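Local coordinates for protein alpha-L-arabinofuranosidase B (Aspergillus kawachii, PDB 6SXT) that cleaves terminal non-reducing alpha-L-arabinofuranose residues from arabinan, arabinoxylan and arabinogalactan side chains, helping to break down plant hemicellulose, at residues Gly100-Val112 with Ala119-Arg131. Sequence-based numbering, arbitrary orientation.
Sequences GYDNLASAIGAPV and AYGVFMSPGTGYR
Ala119 and Val112 pair at the closed end of an antiparallel beta hairpin in the concanavalin-like catalytic domain, trading two backbone hydrogen bonds: Val112 N to Ala119 O and Ala119 N to Val112 O, both 2.9 Å. Next comes Tyr120, whose side chain runs alongside that of Ile108, pointing the same way, CE1 packing against Ile108 CG2 and Pro111 CB at just over 4 Å; its hydroxyl goes on to Asp62. Gly121 N gives Ala110 O a nearly straight bond (177°) from above the carbonyl plane. Beyond it the chains part and waters bridge them: one accepts from Gly109 N and Phe123 N, another accepts from Ser106 N and donates to Phe123 O. CG anti to the backbone N (chi1 -170°) sets the Phe123 ring with CD2 3.2 Å from Gly109 O, and the ring also stacks on His155. A type II turn, Ser125 to Thr128, is closed by Thr128 N on Ser125 O, which also accepts from Thr128 OG1. Asn103 bridges Thr128 there, its N bonded to Gly127 O (2.8 Å) and its O accepting from Gly129 N (3.1 Å). Finally Tyr130 crosses Leu104 at about a right angle, CE2 against CD2, and its OH, also bonded to Ile72 O, accepts from Ala105 N at 2.9 Å.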
loop_
_atom_site.group_PDB
_atom_site.type_symbol
_atom_site.label_atom_id
_atom_site.label_comp_id
_atom_site.label_asym_id
_atom_site.label_seq_id
_atom_site.Cartn_x
_atom_site.Cartn_y
_atom_site.Cartn_z
ATOM N N GLY A 100 -7.802 17.483 6.018
ATOM C CA GLY A 100 -7.521 16.382 6.944
ATOM C C GLY A 100 -8.010 15.033 6.430
ATOM O O GLY A 100 -7.997 14.073 7.222
ATOM N N TYR A 101 -8.427 14.956 5.177
ATOM C CA TYR A 101 -8.639 13.630 4.533
ATOM C C TYR A 101 -7.304 12.905 4.452
ATOM O O TYR A 101 -6.205 13.472 4.574
ATOM C CB TYR A 101 -9.247 13.742 3.133
ATOM C CG TYR A 101 -10.735 13.882 3.177
ATOM C CD1 TYR A 101 -11.329 15.085 3.561
ATOM C CD2 TYR A 101 -11.569 12.841 2.796
ATOM C CE1 TYR A 101 -12.708 15.189 3.637
ATOM C CE2 TYR A 101 -12.940 12.934 2.880
ATOM C CZ TYR A 101 -13.506 14.109 3.327
ATOM O OH TYR A 101 -14.870 14.216 3.354
ATOM N N ASP A 102 -7.421 11.580 4.314
ATOM C CA ASP A 102 -6.224 10.761 4.076
ATOM C C ASP A 102 -5.881 10.773 2.598
ATOM O O ASP A 102 -6.674 11.181 1.761
ATOM C CB ASP A 102 -6.501 9.353 4.560
ATOM C CG ASP A 102 -6.719 9.208 6.053
ATOM O OD1 ASP A 102 -6.331 10.130 6.811
ATOM O OD2 ASP A 102 -7.341 8.210 6.454
ATOM N N ASN A 103 -4.636 10.424 2.290
ATOM C CA ASN A 103 -4.182 10.316 0.903
ATOM C C ASN A 103 -4.890 9.116 0.213
ATOM O O ASN A 103 -5.144 8.062 0.867
ATOM C CB ASN A 103 -2.699 10.054 0.812
ATOM C CG ASN A 103 -1.816 11.165 1.337
ATOM O OD1 ASN A 103 -0.789 10.867 1.924
ATOM N ND2 ASN A 103 -2.180 12.420 1.085
ATOM N N LEU A 104 -5.095 9.291 -1.081
ATOM C CA LEU A 104 -5.373 8.154 -1.992
ATOM C C LEU A 104 -4.076 7.416 -2.309
ATOM O O LEU A 104 -2.977 8.001 -2.381
ATOM C CB LEU A 104 -6.027 8.670 -3.261
ATOM C CG LEU A 104 -7.411 9.287 -3.064
ATOM C CD1 LEU A 104 -7.833 9.930 -4.353
ATOM C CD2 LEU A 104 -8.404 8.281 -2.616
ATOM N N ALA A 105 -4.210 6.134 -2.618
ATOM C CA ALA A 105 -3.073 5.318 -3.066
ATOM C C ALA A 105 -2.735 5.573 -4.512
ATOM O O ALA A 105 -3.630 5.750 -5.356
ATOM C CB ALA A 105 -3.353 3.843 -2.840
ATOM N N SER A 106 -1.453 5.425 -4.832
ATOM C CA SER A 106 -0.995 5.267 -6.207
ATOM C C SER A 106 -1.714 4.074 -6.836
ATOM O O SER A 106 -1.982 3.106 -6.137
ATOM C CB SER A 106 0.504 4.996 -6.196
ATOM O OG SER A 106 0.964 4.687 -7.489
ATOM N N ALA A 107 -1.894 4.118 -8.138
ATOM C CA ALA A 107 -2.391 2.933 -8.852
ATOM C C ALA A 107 -1.284 1.946 -9.199
ATOM O O ALA A 107 -1.604 0.821 -9.579
ATOM C CB ALA A 107 -3.050 3.385 -10.107
ATOM N N ILE A 108 -0.000 2.247 -8.963
ATOM C CA ILE A 108 1.107 1.432 -9.542
ATOM C C ILE A 108 2.120 0.989 -8.494
ATOM O O ILE A 108 3.181 0.495 -8.894
ATOM C CB ILE A 108 1.805 2.161 -10.711
ATOM C CG1 ILE A 108 2.429 3.507 -10.335
ATOM C CG2 ILE A 108 0.823 2.312 -11.851
ATOM C CD1 ILE A 108 3.351 4.108 -11.336
ATOM N N GLY A 109 1.827 1.122 -7.216
ATOM C CA GLY A 109 2.805 0.712 -6.208
ATOM C C GLY A 109 2.826 -0.778 -5.932
ATOM O O GLY A 109 3.755 -1.242 -5.271
ATOM N N ALA A 110 1.846 -1.549 -6.410
ATOM C CA ALA A 110 1.731 -2.972 -6.050
ATOM C C ALA A 110 1.413 -3.816 -7.277
ATOM O O ALA A 110 0.401 -4.518 -7.318
ATOM C CB ALA A 110 0.711 -3.154 -4.975
ATOM N N PRO A 111 2.299 -3.840 -8.265
ATOM C CA PRO A 111 2.107 -4.705 -9.425
ATOM C C PRO A 111 2.254 -6.167 -9.008
ATOM O O PRO A 111 3.151 -6.534 -8.231
ATOM C CB PRO A 111 3.219 -4.328 -10.401
ATOM C CG PRO A 111 4.339 -3.821 -9.464
ATOM C CD PRO A 111 3.597 -3.108 -8.345
ATOM N N VAL A 112 1.419 -7.007 -9.577
ATOM C CA VAL A 112 1.427 -8.469 -9.407
ATOM C C VAL A 112 1.104 -9.102 -10.758
ATOM O O VAL A 112 0.657 -8.384 -11.672
ATOM C CB VAL A 112 0.435 -8.943 -8.337
ATOM C CG1 VAL A 112 0.877 -8.464 -6.961
ATOM C CG2 VAL A 112 -0.981 -8.515 -8.706
ATOM N N ALA A 119 -1.815 -7.350 -12.849
ATOM C CA ALA A 119 -2.837 -6.582 -12.146
ATOM C C ALA A 119 -2.149 -5.732 -11.103
ATOM O O ALA A 119 -0.930 -5.885 -10.866
ATOM C CB ALA A 119 -3.852 -7.496 -11.492
ATOM N N TYR A 120 -2.927 -4.851 -10.494
ATOM C CA TYR A 120 -2.400 -3.840 -9.548
ATOM C C TYR A 120 -3.147 -3.902 -8.234
ATOM O O TYR A 120 -4.390 -3.843 -8.246
ATOM C CB TYR A 120 -2.562 -2.466 -10.187
ATOM C CG TYR A 120 -1.662 -2.252 -11.370
ATOM C CD1 TYR A 120 -0.289 -2.076 -11.197
ATOM C CD2 TYR A 120 -2.161 -2.276 -12.675
ATOM C CE1 TYR A 120 0.550 -1.840 -12.278
ATOM C CE2 TYR A 120 -1.332 -2.023 -13.761
ATOM C CZ TYR A 120 0.031 -1.814 -13.565
ATOM O OH TYR A 120 0.845 -1.634 -14.650
ATOM N N GLY A 121 -2.392 -4.007 -7.126
ATOM C CA GLY A 121 -2.934 -3.882 -5.781
ATOM C C GLY A 121 -2.904 -2.460 -5.276
ATOM O O GLY A 121 -2.533 -1.546 -5.993
ATOM N N VAL A 122 -3.261 -2.322 -4.013
ATOM C CA VAL A 122 -3.394 -0.998 -3.363
ATOM C C VAL A 122 -2.239 -0.840 -2.375
ATOM O O VAL A 122 -2.316 -1.378 -1.284
ATOM C CB VAL A 122 -4.753 -0.837 -2.690
ATOM C CG1 VAL A 122 -4.924 0.570 -2.142
ATOM C CG2 VAL A 122 -5.868 -1.189 -3.649
ATOM N N PHE A 123 -1.202 -0.135 -2.791
ATOM C CA PHE A 123 0.001 0.076 -1.966
ATOM C C PHE A 123 -0.229 1.342 -1.141
ATOM O O PHE A 123 -0.357 2.442 -1.718
ATOM C CB PHE A 123 1.214 0.233 -2.853
ATOM C CG PHE A 123 2.538 0.216 -2.147
ATOM C CD1 PHE A 123 3.039 1.367 -1.538
ATOM C CD2 PHE A 123 3.310 -0.932 -2.150
ATOM C CE1 PHE A 123 4.282 1.344 -0.910
ATOM C CE2 PHE A 123 4.559 -0.945 -1.545
ATOM C CZ PHE A 123 5.066 0.208 -0.965
ATOM N N MET A 124 -0.280 1.188 0.156
ATOM C CA MET A 124 -0.689 2.297 1.038
ATOM C C MET A 124 0.507 2.711 1.898
ATOM O O MET A 124 1.018 1.906 2.670
ATOM C CB MET A 124 -1.851 1.878 1.915
ATOM C CG MET A 124 -3.047 1.405 1.031
ATOM S SD MET A 124 -4.515 0.905 1.923
ATOM C CE MET A 124 -5.089 2.511 2.422
ATOM N N SER A 125 0.964 3.950 1.668
ATOM C CA SER A 125 2.010 4.625 2.442
ATOM C C SER A 125 1.375 5.251 3.674
ATOM O O SER A 125 0.160 5.526 3.726
ATOM C CB SER A 125 2.715 5.593 1.523
ATOM O OG SER A 125 1.785 6.433 0.844
ATOM N N PRO A 126 2.186 5.591 4.701
ATOM C CA PRO A 126 1.636 6.255 5.877
ATOM C C PRO A 126 0.881 7.522 5.467
ATOM O O PRO A 126 1.418 8.386 4.704
ATOM C CB PRO A 126 2.912 6.595 6.696
ATOM C CG PRO A 126 3.828 5.467 6.316
ATOM C CD PRO A 126 3.641 5.344 4.818
ATOM N N GLY A 127 -0.349 7.617 5.957
ATOM C CA GLY A 127 -1.225 8.744 5.630
ATOM C C GLY A 127 -2.294 8.391 4.615
ATOM O O GLY A 127 -3.206 9.194 4.396
ATOM N N THR A 128 -2.201 7.208 4.023
ATOM C CA THR A 128 -3.171 6.718 3.022
ATOM C C THR A 128 -4.304 5.982 3.734
ATOM O O THR A 128 -4.060 5.224 4.678
ATOM C CB THR A 128 -2.433 5.817 2.025
ATOM O OG1 THR A 128 -1.330 6.552 1.476
ATOM C CG2 THR A 128 -3.304 5.369 0.882
ATOM N N GLY A 129 -5.534 6.140 3.240
ATOM C CA GLY A 129 -6.685 5.481 3.856
ATOM C C GLY A 129 -7.922 5.551 3.024
ATOM O O GLY A 129 -8.166 6.555 2.368
ATOM N N TYR A 130 -8.748 4.509 3.142
ATOM C CA TYR A 130 -10.078 4.424 2.538
ATOM C C TYR A 130 -11.110 4.053 3.602
ATOM O O TYR A 130 -10.798 3.415 4.622
ATOM C CB TYR A 130 -10.117 3.373 1.418
ATOM C CG TYR A 130 -9.221 3.678 0.243
ATOM C CD1 TYR A 130 -7.887 3.329 0.247
ATOM C CD2 TYR A 130 -9.697 4.333 -0.882
ATOM C CE1 TYR A 130 -7.047 3.648 -0.795
ATOM C CE2 TYR A 130 -8.879 4.646 -1.970
ATOM C CZ TYR A 130 -7.538 4.298 -1.914
ATOM O OH TYR A 130 -6.689 4.612 -2.943
ATOM N N ARG A 131 -12.365 4.405 3.318
ATOM C CA ARG A 131 -13.448 4.195 4.306
ATOM C C ARG A 131 -14.796 4.216 3.654
ATOM O O ARG A 131 -14.949 4.848 2.573
ATOM C CB ARG A 131 -13.353 5.293 5.376
ATOM C CG ARG A 131 -14.146 5.066 6.630
ATOM C CD ARG A 131 -13.676 5.986 7.775
ATOM N NE ARG A 131 -14.158 5.471 9.016
ATOM C CZ ARG A 131 -13.466 5.362 10.117
ATOM N NH1 ARG A 131 -12.241 5.867 10.192
ATOM N NH2 ARG A 131 -13.981 4.756 11.159
HETATM O O HOH W 1 0.732 8.476 2.174
HETATM O O HOH W 2 -0.610 7.328 -1.094
HETATM O O HOH W 3 -0.759 0.904 -5.452
HETATM O O HOH W 4 0.389 4.933 -2.645
HETATM O O HOH W 5 -0.520 -1.110 -7.869
#